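Local coordinates for hydrogenase maturation factor (Thermoanaerobacter tengcongensis, PDB 3VTI), which probably transfers the carbamoyl group of carbamoyl phosphate, using ATP, to the C-terminal cysteine of HypE during [NiFe] hydrogenase maturation, at residues F104-P109 against K448-D453; E334-K339 against E433-Y438; S626-S631 against Y668-F673; F680-A685 against E715-S720. One frame throughout, in Å; residues are numbered along the deposited sequence.

Interaction 1: residues F104-P109 against K448-D453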
loop_
_atom_site.group_PDB
_atom_site.type_symbol
_atom_site.label_atom_id
_atom_site.label_comp_id
_atom_site.label_asym_id
_atom_site.label_seq_id
_atom_site.Cartn_x
_atom_site.Cartn_y
_atom_site.Cartn_z
ATOM N N PHE A 104 -19.135 -63.227 -22.886
ATOM C CA PHE A 104 -18.509 -61.970 -23.362
ATOM C C PHE A 104 -16.985 -62.177 -23.508
ATOM O O PHE A 104 -16.605 -63.311 -23.858
ATOM C CB PHE A 104 -18.974 -60.824 -22.463
ATOM C CG PHE A 104 -20.459 -60.893 -22.142
ATOM C CD1 PHE A 104 -20.898 -61.152 -20.839
ATOM C CD2 PHE A 104 -21.415 -60.763 -23.160
ATOM C CE1 PHE A 104 -22.270 -61.244 -20.540
ATOM C CE2 PHE A 104 -22.787 -60.856 -22.875
ATOM C CZ PHE A 104 -23.215 -61.097 -21.562
ATOM N N VAL A 105 -16.090 -61.178 -23.359
ATOM C CA VAL A 105 -16.264 -59.707 -23.427
ATOM C C VAL A 105 -16.814 -59.343 -24.818
ATOM O O VAL A 105 -16.620 -60.107 -25.764
ATOM C CB VAL A 105 -14.863 -59.016 -23.200
ATOM C CG1 VAL A 105 -14.856 -57.522 -23.543
ATOM C CG2 VAL A 105 -14.357 -59.238 -21.771
ATOM N N PRO A 106 -17.503 -58.199 -24.965
ATOM C CA PRO A 106 -18.003 -57.979 -26.334
ATOM C C PRO A 106 -16.900 -57.556 -27.336
ATOM O O PRO A 106 -16.951 -57.983 -28.505
ATOM C CB PRO A 106 -19.075 -56.889 -26.161
ATOM C CG PRO A 106 -18.676 -56.150 -24.900
ATOM C CD PRO A 106 -17.958 -57.156 -24.016
ATOM N N VAL A 107 -15.910 -56.771 -26.892
ATOM C CA VAL A 107 -14.888 -56.266 -27.816
ATOM C C VAL A 107 -13.480 -56.781 -27.495
ATOM O O VAL A 107 -12.923 -56.506 -26.425
ATOM C CB VAL A 107 -14.913 -54.703 -27.966
ATOM C CG1 VAL A 107 -13.881 -54.243 -28.974
ATOM C CG2 VAL A 107 -16.289 -54.221 -28.408
ATOM N N SER A 108 -12.920 -57.527 -28.444
ATOM C CA SER A 108 -11.587 -58.082 -28.287
ATOM C C SER A 108 -10.507 -57.173 -28.889
ATOM O O SER A 108 -10.800 -56.359 -29.767
ATOM C CB SER A 108 -11.514 -59.488 -28.898
ATOM O OG SER A 108 -11.078 -59.458 -30.242
ATOM N N PRO A 109 -9.259 -57.296 -28.395
ATOM C CA PRO A 109 -8.120 -56.623 -29.008
ATOM C C PRO A 109 -7.913 -57.036 -30.457
ATOM O O PRO A 109 -8.422 -58.071 -30.904
ATOM C CB PRO A 109 -6.934 -57.126 -28.182
ATOM C CG PRO A 109 -7.504 -57.450 -26.875
ATOM C CD PRO A 109 -8.870 -57.981 -27.148
ATOM N N LYS A 448 -19.323 -46.244 -24.907
ATOM C CA LYS A 448 -20.242 -46.831 -25.866
ATOM C C LYS A 448 -20.017 -48.337 -26.054
ATOM O O LYS A 448 -20.974 -49.099 -26.113
ATOM C CB LYS A 448 -20.142 -46.101 -27.210
ATOM C CG LYS A 448 -21.405 -46.189 -28.035
ATOM C CD LYS A 448 -21.157 -45.864 -29.501
ATOM C CE LYS A 448 -21.136 -44.360 -29.768
ATOM N NZ LYS A 448 -21.076 -44.124 -31.243
ATOM N N LEU A 449 -18.758 -48.758 -26.152
ATOM C CA LEU A 449 -18.455 -50.172 -26.380
ATOM C C LEU A 449 -18.742 -51.046 -25.173
ATOM O O LEU A 449 -19.082 -52.223 -25.326
ATOM C CB LEU A 449 -17.003 -50.385 -26.814
ATOM C CG LEU A 449 -16.526 -49.728 -28.102
ATOM C CD1 LEU A 449 -15.081 -50.098 -28.320
ATOM C CD2 LEU A 449 -17.402 -50.132 -29.274
ATOM N N PHE A 450 -18.607 -50.480 -23.981
ATOM C CA PHE A 450 -18.750 -51.274 -22.771
ATOM C C PHE A 450 -19.942 -50.859 -21.913
ATOM O O PHE A 450 -20.051 -51.255 -20.755
ATOM C CB PHE A 450 -17.443 -51.269 -21.985
ATOM C CG PHE A 450 -16.264 -51.705 -22.799
ATOM C CD1 PHE A 450 -16.111 -53.044 -23.163
ATOM C CD2 PHE A 450 -15.311 -50.779 -23.219
ATOM C CE1 PHE A 450 -15.021 -53.454 -23.920
ATOM C CE2 PHE A 450 -14.213 -51.186 -23.981
ATOM C CZ PHE A 450 -14.075 -52.522 -24.327
ATOM N N ARG A 451 -20.846 -50.088 -22.513
ATOM C CA ARG A 451 -22.075 -49.670 -21.859
ATOM C C ARG A 451 -21.843 -49.193 -20.415
ATOM O O ARG A 451 -22.443 -49.707 -19.464
ATOM C CB ARG A 451 -23.128 -50.784 -21.943
ATOM C CG ARG A 451 -24.201 -50.583 -23.028
ATOM C CD ARG A 451 -23.625 -50.349 -24.438
ATOM N NE ARG A 451 -24.663 -50.431 -25.476
ATOM C CZ ARG A 451 -24.584 -49.880 -26.693
ATOM N NH1 ARG A 451 -23.518 -49.167 -27.058
ATOM N NH2 ARG A 451 -25.590 -50.030 -27.550
ATOM N N VAL A 452 -20.960 -48.206 -20.278
ATOM C CA VAL A 452 -20.622 -47.628 -18.980
ATOM C C VAL A 452 -21.142 -46.203 -18.919
ATOM O O VAL A 452 -20.902 -45.401 -19.822
ATOM C CB VAL A 452 -19.081 -47.625 -18.722
ATOM C CG1 VAL A 452 -18.760 -47.006 -17.371
ATOM C CG2 VAL A 452 -18.511 -49.024 -18.800
ATOM N N ASP A 453 -21.867 -45.895 -17.854
ATOM C CA ASP A 453 -22.275 -44.531 -17.599
ATOM C C ASP A 453 -21.720 -44.128 -16.234
ATOM O O ASP A 453 -22.267 -44.513 -15.192
ATOM C CB ASP A 453 -23.799 -44.390 -17.684
ATOM C CG ASP A 453 -24.258 -42.927 -17.729
ATOM O OD1 ASP A 453 -23.393 -42.020 -17.790
ATOM O OD2 ASP A 453 -25.490 -42.688 -17.699
#
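Val105, Pro106 and Val107 meet Leu449 and Phe450 in a contact that is almost wholly apolar, an example of a loop packed on a helix end through apolar side chains. The Phe450 ring is its centre. Val105 CG1 comes in at the ring's edge, near its plane, 4.1 Å from Phe450 CE1, and Val107 CB reaches the same Phe450 CE1 obliquely at 4.2 Å. The first side-chain bond of Phe450 points neither at the loop nor away from it, and with CG anti to the carbonyl carbon (chi1 -54°) the far end of the ring comes nearer the loop. Leu449 CB sits over one ring face, offset toward the rim, and takes Val107 CG2 at 4.2 Å. One apolar-to-carbonyl contact adds to these, Pro106 CG lying 4.0 Å from Leu449 O. Ile146 and Ile149 pack on Val107, and Phe422 stacks with Phe450.

The polar interactions lie to the side. Arg451 NH1 donates to Lys448 O at 2.7 Å, tilted from the carbonyl plane, and the same nitrogen forms a salt bridge with Asp148. The whole is a domain junction: the loop between strand 93-95 of the acylphosphatase-like sheet and helix 115-121 rests on the C-terminal end of helix 433-449 in the Kae1-like domain, a buried seam between modules of a multidomain enzyme.

Interaction 2: residues E334-K339 against E433-Y438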
loop_
_atom_site.group_PDB
_atom_site.type_symbol
_atom_site.label_atom_id
_atom_site.label_comp_id
_atom_site.label_asym_id
_atom_site.label_seq_id
_atom_site.Cartn_x
_atom_site.Cartn_y
_atom_site.Cartn_z
ATOM N N GLU A 334 5.992 -36.877 -30.984
ATOM C CA GLU A 334 5.392 -37.912 -30.119
ATOM C C GLU A 334 3.867 -37.836 -29.918
ATOM O O GLU A 334 3.312 -38.523 -29.045
ATOM C CB GLU A 334 6.102 -37.955 -28.747
ATOM C CG GLU A 334 7.441 -38.662 -28.771
ATOM C CD GLU A 334 8.096 -38.713 -27.418
ATOM O OE1 GLU A 334 8.611 -37.658 -26.990
ATOM O OE2 GLU A 334 8.104 -39.804 -26.787
ATOM N N GLU A 335 3.192 -37.008 -30.728
ATOM C CA GLU A 335 1.731 -36.940 -30.683
ATOM C C GLU A 335 1.110 -38.270 -31.161
ATOM O O GLU A 335 1.825 -39.152 -31.647
ATOM C CB GLU A 335 1.212 -35.746 -31.503
ATOM C CG GLU A 335 1.073 -35.998 -32.998
ATOM C CD GLU A 335 2.405 -35.996 -33.714
ATOM O OE1 GLU A 335 3.273 -35.193 -33.327
ATOM O OE2 GLU A 335 2.586 -36.786 -34.664
ATOM N N PRO A 336 -0.217 -38.427 -30.983
ATOM C CA PRO A 336 -0.892 -39.607 -31.502
ATOM C C PRO A 336 -0.488 -39.924 -32.942
ATOM O O PRO A 336 -0.365 -39.016 -33.775
ATOM C CB PRO A 336 -2.359 -39.186 -31.467
ATOM C CG PRO A 336 -2.451 -38.352 -30.291
ATOM C CD PRO A 336 -1.157 -37.568 -30.242
ATOM N N ILE A 337 -0.304 -41.201 -33.232
ATOM C CA ILE A 337 0.008 -41.593 -34.589
ATOM C C ILE A 337 -1.153 -41.354 -35.527
ATOM O O ILE A 337 -2.307 -41.365 -35.122
ATOM C CB ILE A 337 0.455 -43.032 -34.688
ATOM C CG1 ILE A 337 -0.650 -43.971 -34.213
ATOM C CG2 ILE A 337 1.746 -43.195 -33.924
ATOM C CD1 ILE A 337 -0.458 -45.369 -34.671
ATOM N N CYS A 338 -0.826 -41.131 -36.789
ATOM C CA CYS A 338 -1.826 -40.923 -37.833
ATOM C C CYS A 338 -2.637 -42.186 -38.084
ATOM O O CYS A 338 -2.146 -43.297 -37.891
ATOM C CB CYS A 338 -1.155 -40.489 -39.133
ATOM S SG CYS A 338 -0.429 -38.858 -39.073
ATOM N N LYS A 339 -3.875 -42.014 -38.531
ATOM C CA LYS A 339 -4.735 -43.164 -38.793
ATOM C C LYS A 339 -5.421 -43.118 -40.149
ATOM O O LYS A 339 -5.748 -44.161 -40.711
ATOM C CB LYS A 339 -5.771 -43.332 -37.677
ATOM C CG LYS A 339 -7.010 -42.473 -37.813
ATOM C CD LYS A 339 -7.971 -42.779 -36.693
ATOM C CE LYS A 339 -9.281 -42.038 -36.848
ATOM N NZ LYS A 339 -9.912 -41.972 -35.507
ATOM N N GLU A 433 -3.228 -30.512 -28.376
ATOM C CA GLU A 433 -4.586 -30.575 -28.917
ATOM C C GLU A 433 -4.930 -31.953 -29.472
ATOM O O GLU A 433 -5.991 -32.490 -29.170
ATOM C CB GLU A 433 -4.793 -29.499 -29.995
ATOM C CG GLU A 433 -6.155 -29.579 -30.727
ATOM C CD GLU A 433 -6.334 -28.539 -31.838
ATOM O OE1 GLU A 433 -5.413 -27.710 -32.049
ATOM O OE2 GLU A 433 -7.410 -28.546 -32.493
ATOM N N LYS A 434 -4.028 -32.521 -30.271
ATOM C CA LYS A 434 -4.275 -33.811 -30.919
ATOM C C LYS A 434 -4.468 -34.946 -29.919
ATOM O O LYS A 434 -5.376 -35.756 -30.079
ATOM C CB LYS A 434 -3.187 -34.155 -31.942
ATOM C CG LYS A 434 -3.630 -35.214 -32.947
ATOM C CD LYS A 434 -2.692 -35.325 -34.139
ATOM C CE LYS A 434 -3.048 -36.551 -34.965
ATOM N NZ LYS A 434 -2.014 -36.879 -35.998
ATOM N N ALA A 435 -3.625 -34.981 -28.885
ATOM C CA ALA A 435 -3.733 -35.968 -27.803
ATOM C C ALA A 435 -5.039 -35.803 -27.016
ATOM O O ALA A 435 -5.670 -36.792 -26.645
ATOM C CB ALA A 435 -2.535 -35.868 -26.865
ATOM N N PHE A 436 -5.437 -34.552 -26.779
ATOM C CA PHE A 436 -6.643 -34.267 -26.030
ATOM C C PHE A 436 -7.900 -34.731 -26.752
ATOM O O PHE A 436 -8.769 -35.353 -26.145
ATOM C CB PHE A 436 -6.747 -32.772 -25.716
ATOM C CG PHE A 436 -7.735 -32.451 -24.631
ATOM C CD1 PHE A 436 -8.840 -31.660 -24.900
ATOM C CD2 PHE A 436 -7.551 -32.949 -23.330
ATOM C CE1 PHE A 436 -9.762 -31.344 -23.884
ATOM C CE2 PHE A 436 -8.457 -32.660 -22.313
ATOM C CZ PHE A 436 -9.573 -31.847 -22.589
ATOM N N ASN A 437 -8.004 -34.423 -28.039
ATOM C CA ASN A 437 -9.152 -34.869 -28.823
ATOM C C ASN A 437 -9.249 -36.394 -28.837
ATOM O O ASN A 437 -10.283 -36.957 -28.500
ATOM C CB ASN A 437 -9.088 -34.317 -30.247
ATOM C CG ASN A 437 -9.232 -32.797 -30.299
ATOM O OD1 ASN A 437 -8.682 -32.154 -31.193
ATOM N ND2 ASN A 437 -9.976 -32.221 -29.351
ATOM N N TYR A 438 -8.142 -37.036 -29.203
ATOM C CA TYR A 438 -7.959 -38.483 -29.118
ATOM C C TYR A 438 -8.478 -39.040 -27.788
ATOM O O TYR A 438 -9.254 -39.997 -27.763
ATOM C CB TYR A 438 -6.465 -38.787 -29.282
ATOM C CG TYR A 438 -6.076 -40.243 -29.330
ATOM C CD1 TYR A 438 -4.826 -40.645 -28.878
ATOM C CD2 TYR A 438 -6.949 -41.218 -29.830
ATOM C CE1 TYR A 438 -4.439 -41.980 -28.923
ATOM C CE2 TYR A 438 -6.585 -42.542 -29.877
ATOM C CZ TYR A 438 -5.323 -42.925 -29.422
ATOM O OH TYR A 438 -4.932 -44.250 -29.475
HETATM O O HOH W 1 0.617 -37.832 -35.977
#
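Pro336 presses its ring against Ala435 and Tyr438, and here the contact is close and apolar. Pro336 CG lies 3.6 Å from Tyr438 CD1, meeting that ring obliquely, and 3.7 Å from Ala435 CA, while Pro336 CD reaches Ala435 CB at 4.0 Å. The Tyr438 ring is in turn fixed from beyond, its hydroxyl bonded to the carbonyl of Arg365, whose side chain also makes a cation-pi contact with it.

The other flank is looser and wet. Lys434, with CG anti to the backbone N (chi1 -161°), runs out extended past the proline, its CD crossing Glu335 CG at 4.0 Å. Its ammonium makes only a weak bond to Pro336 O, at 3.5 Å; the firmer links are a salt bridge to Glu343 and a water 2.8 Å from Lys434 NZ. That water donates to Glu335 OE2 and to Pro336 O, so it ties a carboxylate, a carbonyl and an ammonium together where Glu335 and Lys434 do not pair directly through their charged ends.

The arrangement joins the YrdC-like domain to the first turns of helix 433-449 in the Kae1-like domain, with Tyr438 about 5 Å, side chain to side chain, from the magnesium-binding Asp367.

Interaction 3: residues S626-S631 against Y668-F673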
loop_
_atom_site.group_PDB
_atom_site.type_symbol
_atom_site.label_atom_id
_atom_site.label_comp_id
_atom_site.label_asym_id
_atom_site.label_seq_id
_atom_site.Cartn_x
_atom_site.Cartn_y
_atom_site.Cartn_z
ATOM N N SER A 626 22.367 -49.335 -18.527
ATOM C CA SER A 626 22.925 -50.149 -19.599
ATOM C C SER A 626 24.414 -50.326 -19.446
ATOM O O SER A 626 24.950 -51.391 -19.770
ATOM C CB SER A 626 22.649 -49.515 -20.962
ATOM O OG SER A 626 21.314 -49.732 -21.349
ATOM N N LEU A 627 25.079 -49.282 -18.962
ATOM C CA LEU A 627 26.526 -49.300 -18.854
ATOM C C LEU A 627 27.080 -50.008 -17.611
ATOM O O LEU A 627 28.272 -50.299 -17.566
ATOM C CB LEU A 627 27.110 -47.889 -19.007
ATOM C CG LEU A 627 26.737 -46.774 -18.034
ATOM C CD1 LEU A 627 27.599 -46.856 -16.771
ATOM C CD2 LEU A 627 26.914 -45.423 -18.717
ATOM N N MET A 628 26.232 -50.313 -16.631
ATOM C CA MET A 628 26.717 -50.874 -15.354
ATOM C C MET A 628 27.402 -52.246 -15.468
ATOM O O MET A 628 27.032 -53.080 -16.295
ATOM C CB MET A 628 25.611 -50.906 -14.277
ATOM C CG MET A 628 24.443 -51.843 -14.568
ATOM S SD MET A 628 23.212 -51.959 -13.234
ATOM C CE MET A 628 24.168 -52.859 -12.032
ATOM N N ALA A 629 28.406 -52.459 -14.627
ATOM C CA ALA A 629 29.087 -53.745 -14.537
ATOM C C ALA A 629 28.459 -54.649 -13.454
ATOM O O ALA A 629 27.594 -54.218 -12.699
ATOM C CB ALA A 629 30.572 -53.522 -14.275
ATOM N N GLU A 630 28.879 -55.909 -13.403
ATOM C CA GLU A 630 28.501 -56.809 -12.311
ATOM C C GLU A 630 29.292 -56.433 -11.059
ATOM O O GLU A 630 30.522 -56.346 -11.095
ATOM C CB GLU A 630 28.770 -58.272 -12.696
ATOM C CG GLU A 630 27.867 -58.819 -13.835
ATOM C CD GLU A 630 26.631 -59.558 -13.321
ATOM O OE1 GLU A 630 26.606 -59.929 -12.116
ATOM O OE2 GLU A 630 25.694 -59.787 -14.126
ATOM N N SER A 631 28.576 -56.183 -9.965
ATOM C CA SER A 631 29.190 -55.789 -8.709
ATOM C C SER A 631 28.219 -55.976 -7.561
ATOM O O SER A 631 27.028 -55.722 -7.703
ATOM C CB SER A 631 29.649 -54.327 -8.754
ATOM O OG SER A 631 30.323 -53.972 -7.551
ATOM N N TYR A 668 31.339 -49.275 -13.038
ATOM C CA TYR A 668 31.504 -49.702 -11.653
ATOM C C TYR A 668 30.672 -48.840 -10.679
ATOM O O TYR A 668 29.960 -49.374 -9.819
ATOM C CB TYR A 668 33.000 -49.715 -11.310
ATOM C CG TYR A 668 33.356 -49.986 -9.868
ATOM C CD1 TYR A 668 33.322 -51.283 -9.350
ATOM C CD2 TYR A 668 33.751 -48.948 -9.022
ATOM C CE1 TYR A 668 33.669 -51.538 -8.025
ATOM C CE2 TYR A 668 34.094 -49.194 -7.694
ATOM C CZ TYR A 668 34.054 -50.491 -7.202
ATOM O OH TYR A 668 34.397 -50.731 -5.884
ATOM N N ILE A 669 30.744 -47.522 -10.849
ATOM C CA ILE A 669 30.015 -46.565 -10.021
ATOM C C ILE A 669 28.495 -46.698 -10.188
ATOM O O ILE A 669 27.748 -46.691 -9.201
ATOM C CB ILE A 669 30.481 -45.121 -10.320
ATOM C CG1 ILE A 669 31.912 -44.932 -9.823
ATOM C CG2 ILE A 669 29.527 -44.074 -9.721
ATOM C CD1 ILE A 669 32.651 -43.789 -10.455
ATOM N N SER A 670 28.037 -46.819 -11.431
ATOM C CA SER A 670 26.625 -47.054 -11.679
ATOM C C SER A 670 26.119 -48.280 -10.918
ATOM O O SER A 670 25.082 -48.222 -10.265
ATOM C CB SER A 670 26.360 -47.224 -13.166
ATOM O OG SER A 670 25.000 -47.557 -13.377
ATOM N N ALA A 671 26.861 -49.383 -10.999
ATOM C CA ALA A 671 26.521 -50.616 -10.279
ATOM C C ALA A 671 26.400 -50.389 -8.779
ATOM O O ALA A 671 25.394 -50.770 -8.174
ATOM C CB ALA A 671 27.547 -51.695 -10.562
ATOM N N LYS A 672 27.423 -49.769 -8.190
ATOM C CA LYS A 672 27.403 -49.430 -6.776
ATOM C C LYS A 672 26.188 -48.585 -6.384
ATOM O O LYS A 672 25.562 -48.839 -5.351
ATOM C CB LYS A 672 28.704 -48.739 -6.365
ATOM C CG LYS A 672 29.806 -49.705 -5.956
ATOM C CD LYS A 672 31.086 -48.998 -5.569
ATOM C CE LYS A 672 31.070 -48.500 -4.118
ATOM N NZ LYS A 672 32.399 -47.904 -3.731
ATOM N N PHE A 673 25.847 -47.601 -7.221
ATOM C CA PHE A 673 24.678 -46.768 -6.978
ATOM C C PHE A 673 23.385 -47.583 -7.010
ATOM O O PHE A 673 22.545 -47.451 -6.111
ATOM C CB PHE A 673 24.594 -45.590 -7.956
ATOM C CG PHE A 673 23.401 -44.700 -7.723
ATOM C CD1 PHE A 673 23.226 -44.055 -6.498
ATOM C CD2 PHE A 673 22.441 -44.521 -8.718
ATOM C CE1 PHE A 673 22.118 -43.239 -6.260
ATOM C CE2 PHE A 673 21.330 -43.703 -8.493
ATOM C CZ PHE A 673 21.174 -43.064 -7.251
#
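The chain leaving helix 619-627 is laid across one side of helix 666-692, an example of a helix exit docked on its neighbour, and Met628 and Ala671 are central to it. Met628 CG occupies the position between backbone N and carbonyl carbon (chi1 66°), and a bend at chi3 (-71°) turns the terminal methyl back over the helix, so that Met628 CE lies 3.7 Å from Ala671 CA. Closer to the backbone, Met628 CB rests 3.5 Å from Ser670 OG.

That hydroxyl has its own partner: Ser670 OG bonds to the carbonyl of Leu624, in the last turn of helix 619-627, and so links the two helices directly. Beside it, Leu627 CD1 touches Ser670 CB at 3.8 Å. Ala671 CB faces the loop, 3.8 Å from Ser631 CB. Farther along, Ser631 OG approaches Tyr668 CE1 obliquely at 4.2 Å, though its hydrogen bond is to the backbone N of Glu633. Ala629 adds a backbone bond to Ser667.

Around this side, Ser631 O accepts a bond from Asn675, farther along helix 666-692. That helix turns Ile669 and Phe673 toward helix 649-661, and Phe673 also meets Phe600 and Phe601 of helix 597-607 edge-to-face.

Interaction 4: residues F680-A685 against E715-S720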
loop_
_atom_site.group_PDB
_atom_site.type_symbol
_atom_site.label_atom_id
_atom_site.label_comp_id
_atom_site.label_asym_id
_atom_site.label_seq_id
_atom_site.Cartn_x
_atom_site.Cartn_y
_atom_site.Cartn_z
ATOM N N PHE A 680 19.278 -49.506 0.647
ATOM C CA PHE A 680 18.559 -48.615 1.567
ATOM C C PHE A 680 17.044 -48.766 1.521
ATOM O O PHE A 680 16.378 -48.594 2.543
ATOM C CB PHE A 680 19.034 -47.143 1.518
ATOM C CG PHE A 680 18.601 -46.348 0.297
ATOM C CD1 PHE A 680 17.254 -46.199 -0.044
ATOM C CD2 PHE A 680 19.550 -45.659 -0.450
ATOM C CE1 PHE A 680 16.878 -45.442 -1.147
ATOM C CE2 PHE A 680 19.174 -44.897 -1.564
ATOM C CZ PHE A 680 17.845 -44.788 -1.908
ATOM N N THR A 681 16.514 -49.103 0.342
ATOM C CA THR A 681 15.091 -49.395 0.184
ATOM C C THR A 681 14.706 -50.653 0.976
ATOM O O THR A 681 13.664 -50.690 1.638
ATOM C CB THR A 681 14.714 -49.561 -1.298
ATOM O OG1 THR A 681 15.154 -48.412 -2.034
ATOM C CG2 THR A 681 13.203 -49.714 -1.463
ATOM N N TYR A 682 15.568 -51.669 0.914
ATOM C CA TYR A 682 15.398 -52.897 1.669
ATOM C C TYR A 682 15.458 -52.614 3.165
ATOM O O TYR A 682 14.659 -53.152 3.929
ATOM C CB TYR A 682 16.477 -53.901 1.254
ATOM C CG TYR A 682 16.608 -55.123 2.141
ATOM C CD1 TYR A 682 15.901 -56.291 1.862
ATOM C CD2 TYR A 682 17.454 -55.115 3.253
ATOM C CE1 TYR A 682 16.027 -57.419 2.676
ATOM C CE2 TYR A 682 17.588 -56.229 4.070
ATOM C CZ TYR A 682 16.868 -57.381 3.780
ATOM O OH TYR A 682 16.993 -58.495 4.587
ATOM N N ASP A 683 16.409 -51.780 3.585
ATOM C CA ASP A 683 16.553 -51.411 5.002
ATOM C C ASP A 683 15.343 -50.656 5.535
ATOM O O ASP A 683 14.938 -50.858 6.676
ATOM C CB ASP A 683 17.812 -50.574 5.229
ATOM C CG ASP A 683 19.047 -51.413 5.386
ATOM O OD1 ASP A 683 18.939 -52.610 5.713
ATOM O OD2 ASP A 683 20.143 -50.869 5.206
ATOM N N LEU A 684 14.772 -49.795 4.698
ATOM C CA LEU A 684 13.568 -49.049 5.052
ATOM C C LEU A 684 12.377 -49.992 5.174
ATOM O O LEU A 684 11.656 -49.962 6.172
ATOM C CB LEU A 684 13.291 -47.939 4.023
ATOM C CG LEU A 684 14.189 -46.699 4.084
ATOM C CD1 LEU A 684 14.019 -45.808 2.839
ATOM C CD2 LEU A 684 13.909 -45.913 5.362
ATOM N N ALA A 685 12.192 -50.841 4.163
ATOM C CA ALA A 685 11.142 -51.857 4.188
ATOM C C ALA A 685 11.161 -52.719 5.459
ATOM O O ALA A 685 10.098 -53.043 5.997
ATOM C CB ALA A 685 11.205 -52.731 2.948
ATOM N N GLU A 715 14.164 -60.049 -5.315
ATOM C CA GLU A 715 14.978 -61.098 -4.708
ATOM C C GLU A 715 15.307 -60.790 -3.253
ATOM O O GLU A 715 15.016 -61.610 -2.380
ATOM C CB GLU A 715 16.258 -61.341 -5.500
ATOM C CG GLU A 715 16.089 -62.201 -6.748
ATOM C CD GLU A 715 17.414 -62.418 -7.478
ATOM O OE1 GLU A 715 18.467 -62.507 -6.795
ATOM O OE2 GLU A 715 17.405 -62.498 -8.734
ATOM N N LYS A 716 15.889 -59.617 -2.985
ATOM C CA LYS A 716 16.292 -59.267 -1.607
ATOM C C LYS A 716 15.151 -59.382 -0.601
ATOM O O LYS A 716 15.298 -60.025 0.425
ATOM C CB LYS A 716 16.929 -57.876 -1.523
ATOM C CG LYS A 716 18.421 -57.909 -1.312
ATOM C CD LYS A 716 18.881 -56.808 -0.359
ATOM C CE LYS A 716 20.276 -57.139 0.201
ATOM N NZ LYS A 716 20.668 -56.314 1.380
ATOM N N LEU A 717 14.015 -58.770 -0.923
ATOM C CA LEU A 717 12.850 -58.784 -0.046
ATOM C C LEU A 717 12.254 -60.187 0.143
ATOM O O LEU A 717 11.978 -60.581 1.275
ATOM C CB LEU A 717 11.794 -57.777 -0.527
ATOM C CG LEU A 717 12.193 -56.291 -0.520
ATOM C CD1 LEU A 717 11.348 -55.483 -1.486
ATOM C CD2 LEU A 717 12.120 -55.692 0.880
ATOM N N SER A 718 12.087 -60.943 -0.946
ATOM C CA SER A 718 11.585 -62.339 -0.879
ATOM C C SER A 718 12.425 -63.232 0.023
ATOM O O SER A 718 11.888 -64.031 0.799
ATOM C CB SER A 718 11.514 -62.984 -2.266
ATOM O OG SER A 718 10.886 -62.132 -3.202
ATOM N N LEU A 719 13.741 -63.089 -0.080
ATOM C CA LEU A 719 14.668 -63.863 0.743
ATOM C C LEU A 719 14.631 -63.502 2.233
ATOM O O LEU A 719 15.190 -64.224 3.064
ATOM C CB LEU A 719 16.087 -63.761 0.180
ATOM C CG LEU A 719 16.272 -64.555 -1.124
ATOM C CD1 LEU A 719 17.488 -64.089 -1.934
ATOM C CD2 LEU A 719 16.315 -66.069 -0.841
ATOM N N SER A 720 13.973 -62.394 2.568
ATOM C CA SER A 720 13.791 -62.024 3.965
ATOM C C SER A 720 12.334 -62.145 4.366
ATOM O O SER A 720 11.905 -61.518 5.334
ATOM C CB SER A 720 14.310 -60.612 4.246
ATOM O OG SER A 720 15.677 -60.479 3.889
#
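Tyr682 and Lys716 make a cation-pi contact between helices 666-692 and 707-718, neighbours in the second subdomain of the Kae1-like carbamoyltransferase region. Lys716 NZ stands 4.2 Å from the centroid of the Tyr682 ring, 23° off its normal, and the lysine chain crosses the tyrosine at about a right angle. Lys716 CD lies over the same ring as a CH-pi partner, 4.0 Å from the centroid. Having CG anti to the backbone N (chi1 168°) sends the ring toward the end of the second helix, where its hydroxyl meets Ser720 OG in the ring plane; the 2.5 Å between Tyr682 OH and Ser720 OG is so short that its exact length is doubtful. Beside the ring, Leu717 CD2 meets it obliquely and packs 3.7 Å from Ala685 CB, with Phe722 touching both residues.

Leu717 also rests on Val724 of strand 723-726, and Thr681 on Ile504 of strand 501-506. Helix 707-718 links the parallel strands 696-700 and 723-726 in a beta-alpha-beta crossover, consistent with the actin-like ATPase fold of this family.

How the interactions relate
Along the chain interaction 2 is nested within the loop closed by interaction 1, while interactions 3 and 4 follow in series. The first two use opposite ends of helix 433-449, their centres 23 Å apart, so a single helix of the Kae1-like domain receives the loop between strand 93-95 and helix 115-121 at one end and the YrdC-like domain at the other. Interactions 3 and 4 share helix 666-692 in the same way, with centres 19 Å apart and nearest atoms about 6 Å apart, but both lie within the second Kae1-like subdomain. The chain thus pairs two junctions between domains with two contacts inside the carbamoyltransferase part, interactions 1 and 3 lying on opposite sides of the chain's centre.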